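Local coordinates for protein CDP-archaeol synthase (PDB 5GUF) that probably catalyses the magnesium-dependent transfer of a cytidylyl group from CTP to an archaeal ether-lipid phosphate in the membrane, forming CDP-archaeol and diphosphate, at residues I19-A24 and D125-A130; G36-D41 and T58-L63. All blocks are in the same frame, centred on the assembly; numbering follows the deposited sequence.

How the contacts relate
Contact 1 (19-24 with 125-130) ties helix 14-29 to helix 121-136 near the centre of the chain, and contact 2 (36-41 with 58-63) fastens a loop to the start of helix 59-80 at the surface. Along the sequence contact 2 is nested inside the loop that contact 1 closes. Their centres lie about 20 Å apart and their nearest atoms about 10 Å, so they do not touch. CTP relates them: in contact 2 Thr58 bonds the cytosine directly, whereas in contact 1 the side chain of Phe126 stays about 8 Å from the nucleotide and about 6 Å from a bound potassium ion. Helix 84-109 packs against both contacts.

Contact 1: I19-A24 and D125-A130; sequences ILMLPA and DFYLGA
Ala24 and Ala130 meet methyl to methyl, CB to CB at 3.6 Å, where helices 14-29 and 121-136 come together. The axes of the two short segments approach to 10.1 Å at 121° between their N-to-C directions, so the helices cross steeply, and the small alanines let the backbones come nearest here, Ala24 CA to Ala130 CA being 6.3 Å. Around this pair lie the other apolar contacts. Met21 bends at chi2 and chi3, which carries its sulfur across to helix 121-136, with SD 4.0 Å from Ala130 CB and CE close by the same residue. From helix 121-136 Phe126 turns its ring toward Ala24, its CD2 standing 4.4 Å from Ala24 CB.

The aromatic contacts are oblique. Met21 SD lies 4.2 Å from Tyr127 CD1 and 5.2 Å from the centroid of the Tyr127 ring, 62° off its normal, a Met-aromatic contact in which the two side chains cross at about a right angle. With CG anti to the backbone N (chi1 169°), the Tyr127 ring lies where CD1 meets the sulfur. Its OH is hydrogen-bonded to Ala146 O. The Phe126 ring also lies near the carbonyl of Ala24, CD2 to Ala24 O being 3.9 Å, while Tyr127 CB covers one of its faces. An alanine in place of Met21 would probably strip Tyr127 of its sulfur partner and open a gap beside Ala130 CB.

No hydrogen bond spans the two segments. Trp141 touches Met21 and Tyr127, and helix 84-109 packs on Ala24 and Ala130 through Ala96 and Ile92. All five touching residues are buried; between these segments only van der Waals and sulfur-aromatic contacts act, and this part of the pairing of two predicted transmembrane helices probably depends on shape fit.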
ATOM      1  N   ILE A  19      -1.303 -20.275   5.599  1.00 31.91           N
ATOM      2  CA  ILE A  19      -0.342 -21.320   5.944  1.00 30.22           C
ATOM      3  C   ILE A  19       0.988 -21.065   5.257  1.00 28.46           C
ATOM      4  O   ILE A  19       2.058 -21.153   5.871  1.00 30.22           O
ATOM      5  CB  ILE A  19      -0.895 -22.708   5.585  1.00 32.05           C
ATOM      6  CG1 ILE A  19      -2.149 -23.003   6.383  1.00 33.80           C
ATOM      7  CG2 ILE A  19       0.160 -23.788   5.828  1.00 34.90           C
ATOM      8  CD1 ILE A  19      -2.690 -24.383   6.098  1.00 42.34           C
ATOM      9  N   LEU A  20       0.946 -20.768   3.963  1.00 36.92           N
ATOM     10  CA  LEU A  20       2.185 -20.519   3.240  1.00 41.35           C
ATOM     11  C   LEU A  20       2.937 -19.323   3.824  1.00 32.27           C
ATOM     12  O   LEU A  20       4.169 -19.347   3.939  1.00 35.45           O
ATOM     13  CB  LEU A  20       1.871 -20.313   1.759  1.00 36.49           C
ATOM     14  CG  LEU A  20       3.051 -20.122   0.813  1.00 30.05           C
ATOM     15  CD1 LEU A  20       3.898 -21.393   0.727  1.00 32.24           C
ATOM     16  CD2 LEU A  20       2.505 -19.731  -0.546  1.00 30.77           C
ATOM     17  N   MET A  21       2.214 -18.288   4.234  1.00 33.32           N
ATOM     18  CA  MET A  21       2.828 -17.034   4.652  1.00 33.70           C
ATOM     19  C   MET A  21       3.195 -16.969   6.133  1.00 37.69           C
ATOM     20  O   MET A  21       3.935 -16.053   6.523  1.00 38.16           O
ATOM     21  CB  MET A  21       1.892 -15.875   4.337  1.00 33.44           C
ATOM     22  CG  MET A  21       1.819 -15.531   2.863  1.00 43.26           C
ATOM     23  SD  MET A  21       3.351 -14.751   2.290  1.00 54.40           S
ATOM     24  CE  MET A  21       3.968 -16.022   1.189  1.00 38.94           C
ATOM     25  N   LEU A  22       2.696 -17.884   6.967  1.00 36.68           N
ATOM     26  CA  LEU A  22       2.965 -17.780   8.400  1.00 35.32           C
ATOM     27  C   LEU A  22       4.454 -17.802   8.734  1.00 34.02           C
ATOM     28  O   LEU A  22       4.852 -17.111   9.683  1.00 33.78           O
ATOM     29  CB  LEU A  22       2.198 -18.871   9.164  1.00 43.51           C
ATOM     30  CG  LEU A  22       0.813 -18.429   9.677  1.00 46.68           C
ATOM     31  CD1 LEU A  22      -0.081 -19.620  10.005  1.00 49.99           C
ATOM     32  CD2 LEU A  22       0.925 -17.514  10.888  1.00 46.67           C
ATOM     33  N   PRO A  23       5.313 -18.540   8.033  1.00 35.94           N
ATOM     34  CA  PRO A  23       6.757 -18.376   8.288  1.00 31.10           C
ATOM     35  C   PRO A  23       7.260 -16.964   8.049  1.00 36.98           C
ATOM     36  O   PRO A  23       8.115 -16.485   8.801  1.00 36.60           O
ATOM     37  CB  PRO A  23       7.395 -19.381   7.317  1.00 32.66           C
ATOM     38  CG  PRO A  23       6.368 -20.469   7.231  1.00 37.02           C
ATOM     39  CD  PRO A  23       5.021 -19.782   7.295  1.00 31.65           C
ATOM     40  N   ALA A  24       6.758 -16.284   7.015  1.00 41.16           N
ATOM     41  CA  ALA A  24       7.160 -14.902   6.755  1.00 33.50           C
ATOM     42  C   ALA A  24       6.665 -13.967   7.857  1.00 30.86           C
ATOM     43  O   ALA A  24       7.414 -13.117   8.348  1.00 32.52           O
ATOM     44  CB  ALA A  24       6.625 -14.457   5.391  1.00 26.45           C
ATOM     45  N   ASP A 125       5.723  -4.485   3.398  1.00 38.62           N
ATOM     46  CA  ASP A 125       6.998  -4.692   2.709  1.00 29.77           C
ATOM     47  C   ASP A 125       7.475  -6.136   2.823  1.00 29.12           C
ATOM     48  O   ASP A 125       7.964  -6.713   1.849  1.00 34.96           O
ATOM     49  CB  ASP A 125       8.053  -3.736   3.274  1.00 33.08           C
ATOM     50  CG  ASP A 125       8.131  -3.773   4.823  1.00 45.45           C
ATOM     51  OD1 ASP A 125       7.424  -4.585   5.478  1.00 45.70           O
ATOM     52  OD2 ASP A 125       8.912  -2.986   5.396  1.00 47.57           O
ATOM     53  N   PHE A 126       7.366  -6.723   4.007  1.00 29.30           N
ATOM     54  CA  PHE A 126       7.780  -8.108   4.191  1.00 33.46           C
ATOM     55  C   PHE A 126       6.853  -9.062   3.443  1.00 35.10           C
ATOM     56  O   PHE A 126       7.302 -10.106   2.951  1.00 31.57           O
ATOM     57  CB  PHE A 126       7.805  -8.457   5.689  1.00 29.85           C
ATOM     58  CG  PHE A 126       6.471  -8.848   6.213  1.00 34.72           C
ATOM     59  CD1 PHE A 126       5.578  -7.886   6.643  1.00 35.88           C
ATOM     60  CD2 PHE A 126       6.061 -10.178   6.200  1.00 36.46           C
ATOM     61  CE1 PHE A 126       4.314  -8.246   7.088  1.00 33.03           C
ATOM     62  CE2 PHE A 126       4.794 -10.529   6.630  1.00 37.08           C
ATOM     63  CZ  PHE A 126       3.930  -9.552   7.085  1.00 32.48           C
ATOM     64  N   TYR A 127       5.561  -8.729   3.376  1.00 26.82           N
ATOM     65  CA  TYR A 127       4.605  -9.556   2.652  1.00 30.06           C
ATOM     66  C   TYR A 127       4.925  -9.599   1.167  1.00 34.45           C
ATOM     67  O   TYR A 127       4.810 -10.658   0.533  1.00 35.60           O
ATOM     68  CB  TYR A 127       3.186  -9.034   2.883  1.00 32.29           C
ATOM     69  CG  TYR A 127       2.135  -9.647   1.989  1.00 38.20           C
ATOM     70  CD1 TYR A 127       1.694 -10.944   2.197  1.00 42.30           C
ATOM     71  CD2 TYR A 127       1.577  -8.925   0.934  1.00 39.38           C
ATOM     72  CE1 TYR A 127       0.729 -11.510   1.383  1.00 36.08           C
ATOM     73  CE2 TYR A 127       0.611  -9.488   0.114  1.00 39.21           C
ATOM     74  CZ  TYR A 127       0.199 -10.788   0.345  1.00 41.31           C
ATOM     75  OH  TYR A 127      -0.761 -11.372  -0.457  1.00 43.61           O
ATOM     76  N   LEU A 128       5.345  -8.460   0.603  1.00 34.02           N
ATOM     77  CA  LEU A 128       5.665  -8.346  -0.819  1.00 34.77           C
ATOM     78  C   LEU A 128       6.962  -9.070  -1.168  1.00 33.61           C
ATOM     79  O   LEU A 128       7.054  -9.704  -2.225  1.00 37.44           O
ATOM     80  CB  LEU A 128       5.756  -6.862  -1.205  1.00 41.99           C
ATOM     81  CG  LEU A 128       4.455  -6.041  -1.150  1.00 45.23           C
ATOM     82  CD1 LEU A 128       4.700  -4.531  -1.228  1.00 40.75           C
ATOM     83  CD2 LEU A 128       3.495  -6.490  -2.261  1.00 36.67           C
ATOM     84  N   GLY A 129       7.978  -8.977  -0.309  1.00 29.08           N
ATOM     85  CA  GLY A 129       9.169  -9.791  -0.511  1.00 33.22           C
ATOM     86  C   GLY A 129       8.873 -11.284  -0.443  1.00 31.60           C
ATOM     87  O   GLY A 129       9.329 -12.063  -1.283  1.00 29.71           O
ATOM     88  N   ALA A 130       8.109 -11.701   0.566  1.00 27.17           N
ATOM     89  CA  ALA A 130       7.776 -13.115   0.711  1.00 33.87           C
ATOM     90  C   ALA A 130       6.930 -13.598  -0.462  1.00 31.55           C
ATOM     91  O   ALA A 130       7.192 -14.664  -1.038  1.00 32.43           O
ATOM     92  CB  ALA A 130       7.050 -13.349   2.036  1.00 30.27           C
TER

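Contact 2: G36-D41 and T58-L63; sequences GRRPVD and TIEGLL. With CTP (cytidine-5'-triphosphate), chain B.
Pro39 and Thr58 form a single beta bridge, their CA atoms 4.2 Å apart, where the 36-41 loop runs beside the start of helix 59-80. Ile59 N donates to Arg38 O at 2.8 Å, almost straight on to the carbonyl (C=O...N angle 170°), and Gly36 CA lies against Thr58 OG1, where a CB would clash.

Glu60 reaches back to the loop, bent at chi2 (85°), so that its carboxylate grips two successive amides. Arg37 N gives a very short bond to Glu60 OE2 (2.5 Å, the exact length doubtful), while Arg38 N is shared between OE1 and OE2 of Glu60, each oxygen accepting through its syn lone pair. Arg38 CB packs against the same carboxylate. Val40 CG2 sits 3.9 Å from Leu62 CD1, with Met101 of helix 84-109 touching both residues.

Thr58 is the N-cap: its OG1 accepts from Gly61 N at 3.1 Å and donates to CTP O2 at 2.5 Å. Gly61 CA stands 3.5 Å from CTP N3, and Leu62 CD2 lies near N4. Lys57, Lys107, Arg108, Arg114 and Gly115 also bond the nucleotide. Here an N-capped helix start forms part of the base end of the CTP pocket and helps hold the cytosine by its O2.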
ATOM      1  N   GLY A  36      18.748  -7.056  19.249  1.00 67.34           N
ATOM      2  CA  GLY A  36      19.834  -6.874  18.312  1.00 47.63           C
ATOM      3  C   GLY A  36      20.458  -5.499  18.459  1.00 55.98           C
ATOM      4  O   GLY A  36      19.804  -4.527  18.854  1.00 63.65           O
ATOM      5  N   ARG A  37      21.738  -5.415  18.144  1.00 52.42           N
ATOM      6  CA  ARG A  37      22.439  -4.146  18.294  1.00 54.13           C
ATOM      7  C   ARG A  37      23.518  -3.933  17.246  1.00 55.46           C
ATOM      8  O   ARG A  37      24.116  -2.854  17.225  1.00 56.39           O
ATOM      9  CB  ARG A  37      23.055  -4.045  19.701  1.00 62.81           C
ATOM     10  CG  ARG A  37      22.353  -3.059  20.632  1.00 73.28           C
ATOM     11  CD  ARG A  37      23.367  -2.258  21.447  1.00 94.42           C
ATOM     12  NE  ARG A  37      23.955  -1.158  20.682  1.00102.77           N
ATOM     13  CZ  ARG A  37      25.022  -0.463  21.065  1.00104.61           C
ATOM     14  NH1 ARG A  37      25.483   0.524  20.304  1.00106.83           N
ATOM     15  NH2 ARG A  37      25.638  -0.763  22.201  1.00105.17           N
ATOM     16  N   ARG A  38      23.793  -4.914  16.390  1.00 46.08           N
ATOM     17  CA  ARG A  38      24.744  -4.756  15.306  1.00 51.20           C
ATOM     18  C   ARG A  38      23.976  -4.449  14.029  1.00 54.61           C
ATOM     19  O   ARG A  38      23.310  -5.347  13.488  1.00 46.88           O
ATOM     20  CB  ARG A  38      25.584  -6.019  15.132  1.00 46.01           C
ATOM     21  CG  ARG A  38      26.369  -6.424  16.359  1.00 64.18           C
ATOM     22  CD  ARG A  38      27.082  -7.755  16.134  1.00 73.58           C
ATOM     23  NE  ARG A  38      27.478  -8.381  17.393  1.00 89.04           N
ATOM     24  CZ  ARG A  38      28.729  -8.447  17.842  1.00 99.69           C
ATOM     25  NH1 ARG A  38      29.723  -7.931  17.127  1.00 94.87           N
ATOM     26  NH2 ARG A  38      28.988  -9.034  19.006  1.00 96.95           N
ATOM     27  N   PRO A  39      24.028  -3.221  13.515  1.00 50.98           N
ATOM     28  CA  PRO A  39      23.261  -2.897  12.307  1.00 40.82           C
ATOM     29  C   PRO A  39      23.764  -3.664  11.097  1.00 44.87           C
ATOM     30  O   PRO A  39      24.968  -3.819  10.881  1.00 49.10           O
ATOM     31  CB  PRO A  39      23.485  -1.390  12.138  1.00 45.29           C
ATOM     32  CG  PRO A  39      24.821  -1.142  12.771  1.00 48.64           C
ATOM     33  CD  PRO A  39      24.876  -2.100  13.954  1.00 46.18           C
ATOM     34  N   VAL A  40      22.812  -4.140  10.296  1.00 44.15           N
ATOM     35  CA  VAL A  40      23.142  -4.740   9.009  1.00 47.86           C
ATOM     36  C   VAL A  40      23.984  -3.785   8.164  1.00 46.17           C
ATOM     37  O   VAL A  40      24.913  -4.208   7.463  1.00 44.50           O
ATOM     38  CB  VAL A  40      21.849  -5.155   8.278  1.00 41.32           C
ATOM     39  CG1 VAL A  40      22.172  -5.759   6.928  1.00 38.01           C
ATOM     40  CG2 VAL A  40      21.048  -6.139   9.134  1.00 40.53           C
ATOM     41  N   ASP A  41      23.678  -2.482   8.211  1.00 42.52           N
ATOM     42  CA  ASP A  41      24.354  -1.530   7.331  1.00 46.61           C
ATOM     43  C   ASP A  41      25.685  -1.029   7.900  1.00 45.62           C
ATOM     44  O   ASP A  41      26.252  -0.085   7.344  1.00 51.53           O
ATOM     45  CB  ASP A  41      23.430  -0.341   6.987  1.00 35.87           C
ATOM     46  CG  ASP A  41      23.174   0.604   8.173  1.00 39.09           C
ATOM     47  OD1 ASP A  41      23.772   0.428   9.249  1.00 37.68           O
ATOM     48  OD2 ASP A  41      22.357   1.544   8.029  1.00 35.66           O
ATOM     49  N   THR A  58      19.097  -5.180  12.433  1.00 45.04           N
ATOM     50  CA  THR A  58      20.274  -5.705  13.101  1.00 43.28           C
ATOM     51  C   THR A  58      20.544  -7.115  12.603  1.00 38.60           C
ATOM     52  O   THR A  58      19.659  -7.775  12.064  1.00 41.28           O
ATOM     53  CB  THR A  58      20.092  -5.672  14.622  1.00 47.38           C
ATOM     54  OG1 THR A  58      18.984  -6.496  15.000  1.00 41.95           O
ATOM     55  CG2 THR A  58      19.801  -4.237  15.084  1.00 41.77           C
ATOM     56  N   ILE A  59      21.801  -7.546  12.736  1.00 45.76           N
ATOM     57  CA  ILE A  59      22.190  -8.878  12.277  1.00 42.15           C
ATOM     58  C   ILE A  59      21.560  -9.951  13.165  1.00 46.68           C
ATOM     59  O   ILE A  59      21.182 -11.030  12.690  1.00 37.31           O
ATOM     60  CB  ILE A  59      23.727  -8.999  12.237  1.00 45.10           C
ATOM     61  CG1 ILE A  59      24.282  -8.300  11.002  1.00 54.52           C
ATOM     62  CG2 ILE A  59      24.173 -10.452  12.173  1.00 43.66           C
ATOM     63  CD1 ILE A  59      25.593  -7.608  11.249  1.00 55.64           C
ATOM     64  N   GLU A  60      21.442  -9.670  14.468  1.00 36.80           N
ATOM     65  CA  GLU A  60      20.724 -10.571  15.355  1.00 43.66           C
ATOM     66  C   GLU A  60      19.264 -10.659  14.943  1.00 46.50           C
ATOM     67  O   GLU A  60      18.656 -11.734  15.002  1.00 45.34           O
ATOM     68  CB  GLU A  60      20.847 -10.099  16.808  1.00 46.29           C
ATOM     69  CG  GLU A  60      22.264  -9.765  17.270  1.00 49.53           C
ATOM     70  CD  GLU A  60      22.691  -8.315  16.930  1.00 61.01           C
ATOM     71  OE1 GLU A  60      22.752  -7.947  15.734  1.00 47.25           O
ATOM     72  OE2 GLU A  60      22.955  -7.535  17.868  1.00 60.72           O
ATOM     73  N   GLY A  61      18.696  -9.540  14.498  1.00 44.22           N
ATOM     74  CA  GLY A  61      17.335  -9.568  13.989  1.00 41.62           C
ATOM     75  C   GLY A  61      17.186 -10.499  12.804  1.00 39.19           C
ATOM     76  O   GLY A  61      16.266 -11.319  12.749  1.00 39.23           O
ATOM     77  N   LEU A  62      18.102 -10.402  11.844  1.00 28.17           N
ATOM     78  CA  LEU A  62      18.007 -11.246  10.665  1.00 37.40           C
ATOM     79  C   LEU A  62      18.137 -12.724  11.023  1.00 37.62           C
ATOM     80  O   LEU A  62      17.417 -13.564  10.473  1.00 38.49           O
ATOM     81  CB  LEU A  62      19.073 -10.854   9.648  1.00 34.70           C
ATOM     82  CG  LEU A  62      18.887  -9.567   8.866  1.00 44.10           C
ATOM     83  CD1 LEU A  62      19.903  -9.539   7.722  1.00 39.80           C
ATOM     84  CD2 LEU A  62      17.464  -9.488   8.345  1.00 46.22           C
ATOM     85  N   LEU A  63      19.059 -13.062  11.929  1.00 31.51           N
ATOM     86  CA  LEU A  63      19.289 -14.465  12.264  1.00 42.73           C
ATOM     87  C   LEU A  63      18.115 -15.062  13.032  1.00 39.00           C
ATOM     88  O   LEU A  63      17.648 -16.160  12.713  1.00 38.65           O
ATOM     89  CB  LEU A  63      20.578 -14.611  13.065  1.00 41.10           C
ATOM     90  CG  LEU A  63      21.810 -14.367  12.204  1.00 50.46           C
ATOM     91  CD1 LEU A  63      23.041 -14.157  13.083  1.00 42.90           C
ATOM     92  CD2 LEU A  63      21.977 -15.539  11.242  1.00 46.94           C
TER
HETATM   93  N1  CTP B 201      14.539  -5.444  14.068  1.00 49.22           N
HETATM   94  C2  CTP B 201      15.849  -5.914  14.007  1.00 49.08           C
HETATM   95  N3  CTP B 201      16.377  -6.432  12.834  1.00 45.54           N
HETATM   96  C4  CTP B 201      15.565  -6.539  11.714  1.00 45.59           C
HETATM   97  C5  CTP B 201      14.234  -6.110  11.785  1.00 44.66           C
HETATM   98  C6  CTP B 201      13.789  -5.409  12.910  1.00 47.45           C
HETATM   99  O2  CTP B 201      16.562  -5.870  15.007  1.00 57.25           O
HETATM  100  N4  CTP B 201      16.066  -7.046  10.590  1.00 40.76           N
HETATM  101  C1' CTP B 201      14.013  -4.951  15.377  1.00 55.24           C
HETATM  102  C2' CTP B 201      14.553  -3.562  15.685  1.00 60.42           C
HETATM  103  O2' CTP B 201      14.656  -3.425  17.085  1.00 56.04           O
HETATM  104  C3' CTP B 201      13.457  -2.656  15.191  1.00 54.28           C
HETATM  105  C4' CTP B 201      12.228  -3.455  15.604  1.00 62.10           C
HETATM  106  O4' CTP B 201      12.593  -4.822  15.426  1.00 52.61           O
HETATM  107  O3' CTP B 201      13.531  -1.392  15.796  1.00 56.58           O
HETATM  108  C5' CTP B 201      10.979  -3.059  14.816  1.00 58.98           C
HETATM  109  O5' CTP B 201      11.108  -3.376  13.446  1.00 60.30           O
HETATM  110  PA  CTP B 201      10.810  -2.252  12.341  1.00 51.64           P
HETATM  111  O1A CTP B 201       9.486  -1.619  12.707  1.00 42.79           O
HETATM  112  O2A CTP B 201      10.799  -2.817  10.934  1.00 57.54           O
HETATM  113  O3A CTP B 201      12.042  -1.223  12.501  1.00 54.51           O
HETATM  114  PB  CTP B 201      11.885   0.344  12.846  1.00 56.11           P
HETATM  115  O1B CTP B 201      12.354   0.566  14.269  1.00 53.29           O
HETATM  116  O2B CTP B 201      10.476   0.856  12.690  1.00 47.81           O
HETATM  117  O3B CTP B 201      12.880   1.029  11.768  1.00 48.74           O
HETATM  118  PG  CTP B 201      12.427   1.445  10.267  1.00 36.15           P
HETATM  119  O1G CTP B 201      12.014   2.894  10.280  1.00 39.56           O
HETATM  120  O2G CTP B 201      13.607   1.175   9.387  1.00 32.35           O
HETATM  121  O3G CTP B 201      11.270   0.612   9.791  1.00 46.74           O